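Local coordinates for protein replicative DNA helicase (Mycobacterium chimaera, PDB 6RIX) that probably forms the self-splicing intein of a replicative DNA helicase, a Hint-type domain that excises itself from the precursor and joins the flanking helicase segments, at residues B[37-42]-B[121-126]; B[45-50]-B[114-119]. One frame throughout, in Å; residues are numbered along the deposited sequence.

Contact 1 of 2, residues B[37-42]-B[121-126]; sequences VAATDV and PVRCVE
Arg-123 reaches across to Thr-40 with its NE, which gives a 2.7 Å hydrogen bond to the Thr-40 O nearly along the C=O axis, with that oxygen only 1° out of the guanidinium plane. CG stands anti to the backbone N (chi1 -173°), and the bend at chi2 carries the guanidinium over to strand 33-39, where NH2 lies 3.4 Å from the Ala-39 CB, oblique to the group. The same NH2 donates to the Val-20 O and NH1 more weakly to the Met-17 O, so carbonyls of three residues fix the guanidinium. The Thr-40 O being taken by Arg-123, the Cys-124 N bonds the Thr-40 OG1 in place of that carbonyl, almost straight at 3.0 Å; OG1 donates to the Asp-41 O at 2.8 Å. Chi1 of 66° places OG1 between the backbone N and carbonyl carbon, where it can do both. The Thr-40 N still bonds the Cys-124 O.

Beyond Ala-39, whose CB meets CG1 of Val-125, Val-37 and Ala-38 both face Glu-126 in a classic beta bulge. The Glu-126 O takes a bond from the Val-37 N at 2.8 Å and a weak one from the Ala-38 N, and the Glu-126 N returns a nearly straight bond to the Ala-38 O, while the extended Glu-126 side chain runs past the methyl of Ala-38. At the other end Val-42 CG1 lies 3.7 Å from the Pro-121 CB, the two side by side. The chemistry is mainly polar: a side-chain hydroxyl and an arginine take over part of the cross-strand bonding around Thr-40.

Contact 2 of 2, residues B[45-50]-B[114-119]; sequences GRPCYE and ARRVAS
Strands 48-50 and 114-117 run antiparallel with a strong twist, 136° between their directions, and Glu-50 and Arg-115 form a hydrogen-bonded pair in which the Glu-50 N meets the Arg-115 O at 2.7 Å. Next along, Tyr-49 and Arg-116 make the non-hydrogen-bonded pair on the same face of the sheet. The Arg-116 CA stands over the centre of one Tyr-49 ring face and the Arg-116 CB makes a CH-pi contact, 4.3 Å from the centroid; the two side chains cross obliquely. Arg-116 then bends at chi2 (86°), so CD passes close to the Cys-48 O and one guanidinium face meets the Pro-47 CB, 3.5 Å from NH2. The Val-117 N bonds the Cys-48 O directly and almost straight at 2.9 Å, and one water ties together the Cys-48 N, the Arg-116 NE and the Val-117 O, accepting from the two nitrogens and donating to the carbonyl. On the other face, Val-117 CG1 meets the Glu-50 CB at 3.7 Å, their side chains crossing at about a right angle. Past the strand ends, the Ser-119 OG donates to the Arg-46 O at 2.6 Å from above the carbonyl plane, and a second water links OG to the Gly-45 N. Strand 48-53 pairs on its other edge with strand 58-62, Tyr-49 bonding Ala-61 through the backbone, while Cys-48 packs on Val-60 of that strand.

In the fold
Both contacts are antiparallel strand pairs near the surface, but they belong to different four-stranded sheets, their centres about 17 Å apart. The chain passes from strand 33-39 to 48-53 and from 106-117 to 122-127, so each connection leads from one sheet to the other, consistent with the two related beta subdomains of a Hint fold. Val-122, turned away from 37-42, joins the contacts directly: its CG2 lies 3.8 Å from the Arg-46 CG and its CG1 3.9 Å from the Cys-48 SG. An arginine grips backbone carbonyls in contact 1, whereas in contact 2 the arginine's backbone end covers a tyrosine ring, its guanidinium faces a proline and its NE bonds one of two waters bridging the segments.

Contact 1 of 2, residues B[37-42]-B[121-126]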
loop_
_atom_site.group_PDB
_atom_site.type_symbol
_atom_site.label_atom_id
_atom_site.label_comp_id
_atom_site.label_asym_id
_atom_site.label_seq_id
_atom_site.Cartn_x
_atom_site.Cartn_y
_atom_site.Cartn_z
ATOM N N VAL B 37 13.271 6.675 1.469
ATOM C CA VAL B 37 13.931 7.942 1.762
ATOM C C VAL B 37 13.375 8.615 3.012
ATOM O O VAL B 37 14.060 9.467 3.594
ATOM C CB VAL B 37 13.851 8.905 0.560
ATOM C CG1 VAL B 37 14.664 8.360 -0.598
ATOM C CG2 VAL B 37 12.417 9.114 0.149
ATOM N N ALA B 38 12.174 8.252 3.452
ATOM C CA ALA B 38 11.621 8.776 4.688
ATOM C C ALA B 38 10.666 7.746 5.264
ATOM O O ALA B 38 10.062 6.959 4.532
ATOM C CB ALA B 38 10.898 10.111 4.471
ATOM N N ALA B 39 10.538 7.748 6.585
ATOM C CA ALA B 39 9.590 6.848 7.228
ATOM C C ALA B 39 9.101 7.510 8.505
ATOM O O ALA B 39 9.908 8.045 9.269
ATOM C CB ALA B 39 10.229 5.486 7.524
ATOM N N THR B 40 7.795 7.490 8.731
ATOM C CA THR B 40 7.281 8.212 9.885
ATOM C C THR B 40 7.447 7.404 11.166
ATOM O O THR B 40 7.753 6.211 11.156
ATOM C CB THR B 40 5.800 8.559 9.715
ATOM O OG1 THR B 40 5.014 7.356 9.710
ATOM C CG2 THR B 40 5.575 9.334 8.440
ATOM N N ASP B 41 7.225 8.084 12.287
ATOM C CA ASP B 41 6.950 7.388 13.527
ATOM C C ASP B 41 5.684 6.553 13.367
ATOM O O ASP B 41 4.891 6.746 12.445
ATOM C CB ASP B 41 6.764 8.381 14.677
ATOM C CG ASP B 41 8.053 9.068 15.085
ATOM O OD1 ASP B 41 9.128 8.684 14.575
ATOM O OD2 ASP B 41 7.988 9.999 15.921
ATOM N N VAL B 42 5.495 5.607 14.284
ATOM C CA VAL B 42 4.208 4.931 14.366
ATOM C C VAL B 42 3.136 5.962 14.681
ATOM O O VAL B 42 3.311 6.812 15.564
ATOM C CB VAL B 42 4.255 3.829 15.431
ATOM C CG1 VAL B 42 2.861 3.216 15.621
ATOM C CG2 VAL B 42 5.282 2.763 15.035
ATOM N N PRO B 121 -2.344 0.789 14.809
ATOM C CA PRO B 121 -1.154 1.600 14.520
ATOM C C PRO B 121 -0.765 1.499 13.047
ATOM O O PRO B 121 -0.822 0.423 12.447
ATOM C CB PRO B 121 -0.078 0.996 15.436
ATOM C CG PRO B 121 -0.834 0.304 16.524
ATOM C CD PRO B 121 -2.117 -0.168 15.910
ATOM N N VAL B 122 -0.373 2.639 12.457
ATOM C CA VAL B 122 0.024 2.705 11.053
ATOM C C VAL B 122 1.290 3.544 10.912
ATOM O O VAL B 122 1.715 4.248 11.831
ATOM C CB VAL B 122 -1.083 3.285 10.145
ATOM C CG1 VAL B 122 -2.325 2.394 10.159
ATOM C CG2 VAL B 122 -1.422 4.727 10.555
ATOM N N ARG B 123 1.879 3.461 9.720
ATOM C CA ARG B 123 3.130 4.130 9.405
ATOM C C ARG B 123 3.169 4.474 7.918
ATOM O O ARG B 123 2.622 3.746 7.088
ATOM C CB ARG B 123 4.291 3.200 9.785
ATOM C CG ARG B 123 5.637 3.768 9.678
ATOM C CD ARG B 123 6.503 3.134 10.746
ATOM N NE ARG B 123 7.858 3.616 10.619
ATOM C CZ ARG B 123 8.882 2.862 10.259
ATOM N NH1 ARG B 123 8.703 1.568 10.002
ATOM N NH2 ARG B 123 10.083 3.404 10.161
ATOM N N CYS B 124 3.816 5.592 7.589
ATOM C CA CYS B 124 4.003 6.035 6.212
ATOM C C CYS B 124 5.465 5.896 5.819
ATOM O O CYS B 124 6.357 6.163 6.632
ATOM C CB CYS B 124 3.584 7.495 6.036
ATOM S SG CYS B 124 1.879 7.744 5.573
ATOM N N VAL B 125 5.711 5.496 4.567
ATOM C CA VAL B 125 7.051 5.479 3.997
ATOM C C VAL B 125 7.024 6.225 2.669
ATOM O O VAL B 125 6.026 6.205 1.940
ATOM C CB VAL B 125 7.609 4.053 3.787
ATOM C CG1 VAL B 125 7.807 3.346 5.111
ATOM C CG2 VAL B 125 6.698 3.250 2.863
ATOM N N GLU B 126 8.136 6.885 2.360
ATOM C CA GLU B 126 8.354 7.536 1.072
ATOM C C GLU B 126 9.502 6.824 0.381
ATOM O O GLU B 126 10.543 6.595 1.001
ATOM C CB GLU B 126 8.708 9.007 1.232
ATOM C CG GLU B 126 7.823 9.808 2.152
ATOM C CD GLU B 126 7.943 11.293 1.877
ATOM O OE1 GLU B 126 8.188 12.057 2.836
ATOM O OE2 GLU B 126 7.808 11.691 0.698
#

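Contact 2 of 2, residues B[45-50]-B[114-119]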
loop_
_atom_site.group_PDB
_atom_site.type_symbol
_atom_site.label_atom_id
_atom_site.label_comp_id
_atom_site.label_asym_id
_atom_site.label_seq_id
_atom_site.Cartn_x
_atom_site.Cartn_y
_atom_site.Cartn_z
ATOM N N GLY B 45 -4.315 5.986 16.400
ATOM C CA GLY B 45 -5.625 6.616 16.412
ATOM C C GLY B 45 -6.186 6.991 15.056
ATOM O O GLY B 45 -7.277 7.568 15.000
ATOM N N ARG B 46 -5.491 6.674 13.965
ATOM C CA ARG B 46 -5.977 7.044 12.643
ATOM C C ARG B 46 -7.190 6.196 12.266
ATOM O O ARG B 46 -7.203 4.990 12.521
ATOM C CB ARG B 46 -4.879 6.849 11.592
ATOM C CG ARG B 46 -3.571 7.558 11.900
ATOM C CD ARG B 46 -3.777 9.038 12.079
ATOM N NE ARG B 46 -4.392 9.645 10.905
ATOM C CZ ARG B 46 -5.126 10.755 10.938
ATOM N NH1 ARG B 46 -5.342 11.374 12.092
ATOM N NH2 ARG B 46 -5.651 11.242 9.819
ATOM N N PRO B 47 -8.214 6.787 11.651
ATOM C CA PRO B 47 -9.297 5.969 11.103
ATOM C C PRO B 47 -8.738 5.045 10.041
ATOM O O PRO B 47 -7.925 5.457 9.212
ATOM C CB PRO B 47 -10.260 6.999 10.502
ATOM C CG PRO B 47 -9.901 8.288 11.159
ATOM C CD PRO B 47 -8.426 8.216 11.372
ATOM N N CYS B 48 -9.154 3.781 10.090
ATOM C CA CYS B 48 -8.583 2.762 9.228
ATOM C C CYS B 48 -9.648 2.065 8.386
ATOM O O CYS B 48 -10.811 1.941 8.779
ATOM C CB CYS B 48 -7.816 1.720 10.052
ATOM S SG CYS B 48 -6.214 2.336 10.646
ATOM N N TYR B 49 -9.218 1.617 7.211
ATOM C CA TYR B 49 -10.020 0.831 6.290
ATOM C C TYR B 49 -9.339 -0.505 6.031
ATOM O O TYR B 49 -8.107 -0.580 5.943
ATOM C CB TYR B 49 -10.210 1.565 4.957
ATOM C CG TYR B 49 -11.329 2.586 5.002
ATOM C CD1 TYR B 49 -11.191 3.761 5.727
ATOM C CD2 TYR B 49 -12.525 2.360 4.335
ATOM C CE1 TYR B 49 -12.222 4.688 5.787
ATOM C CE2 TYR B 49 -13.550 3.283 4.375
ATOM C CZ TYR B 49 -13.389 4.443 5.103
ATOM O OH TYR B 49 -14.411 5.355 5.151
ATOM N N GLU B 50 -10.141 -1.554 5.884
ATOM C CA GLU B 50 -9.652 -2.838 5.394
ATOM C C GLU B 50 -9.938 -2.914 3.898
ATOM O O GLU B 50 -11.094 -2.827 3.483
ATOM C CB GLU B 50 -10.323 -3.989 6.144
ATOM C CG GLU B 50 -9.931 -5.355 5.643
ATOM C CD GLU B 50 -10.551 -6.485 6.446
ATOM O OE1 GLU B 50 -10.456 -6.461 7.688
ATOM O OE2 GLU B 50 -11.141 -7.398 5.827
ATOM N N ALA B 114 -13.824 -2.201 0.412
ATOM C CA ALA B 114 -13.076 -1.289 1.270
ATOM C C ALA B 114 -14.037 -0.868 2.368
ATOM O O ALA B 114 -15.031 -0.187 2.095
ATOM C CB ALA B 114 -12.558 -0.077 0.490
ATOM N N ARG B 115 -13.758 -1.287 3.596
ATOM C CA ARG B 115 -14.659 -1.089 4.713
ATOM C C ARG B 115 -13.907 -0.443 5.864
ATOM O O ARG B 115 -12.753 -0.785 6.127
ATOM C CB ARG B 115 -15.263 -2.419 5.194
ATOM C CG ARG B 115 -15.849 -3.296 4.098
ATOM C CD ARG B 115 -17.362 -3.165 4.022
ATOM N NE ARG B 115 -17.771 -1.998 3.245
ATOM C CZ ARG B 115 -19.012 -1.524 3.196
ATOM N NH1 ARG B 115 -19.981 -2.115 3.886
ATOM N NH2 ARG B 115 -19.284 -0.455 2.460
ATOM N N ARG B 116 -14.576 0.479 6.550
ATOM C CA ARG B 116 -14.015 1.043 7.766
ATOM C C ARG B 116 -13.897 -0.040 8.831
ATOM O O ARG B 116 -14.806 -0.853 9.011
ATOM C CB ARG B 116 -14.893 2.185 8.268
ATOM C CG ARG B 116 -14.399 2.804 9.543
ATOM C CD ARG B 116 -13.375 3.883 9.258
ATOM N NE ARG B 116 -12.946 4.525 10.493
ATOM C CZ ARG B 116 -13.633 5.475 11.121
ATOM N NH1 ARG B 116 -14.784 5.914 10.617
ATOM N NH2 ARG B 116 -13.166 5.992 12.253
ATOM N N VAL B 117 -12.752 -0.074 9.515
ATOM C CA VAL B 117 -12.524 -0.997 10.618
ATOM C C VAL B 117 -11.972 -0.221 11.810
ATOM O O VAL B 117 -11.772 0.993 11.753
ATOM C CB VAL B 117 -11.580 -2.159 10.241
ATOM C CG1 VAL B 117 -12.212 -3.038 9.181
ATOM C CG2 VAL B 117 -10.206 -1.635 9.794
ATOM N N ALA B 118 -11.742 -0.939 12.908
ATOM C CA ALA B 118 -11.180 -0.303 14.088
ATOM C C ALA B 118 -9.751 0.142 13.808
ATOM O O ALA B 118 -9.029 -0.477 13.030
ATOM C CB ALA B 118 -11.216 -1.249 15.284
ATOM N N SER B 119 -9.351 1.230 14.457
ATOM C CA SER B 119 -8.042 1.814 14.216
ATOM C C SER B 119 -6.940 0.887 14.722
ATOM O O SER B 119 -7.067 0.269 15.780
ATOM C CB SER B 119 -7.949 3.176 14.906
ATOM O OG SER B 119 -6.648 3.725 14.778
HETATM O O HOH W 1 -4.434 3.041 16.539
HETATM O O HOH W 2 -11.042 3.414 12.174
#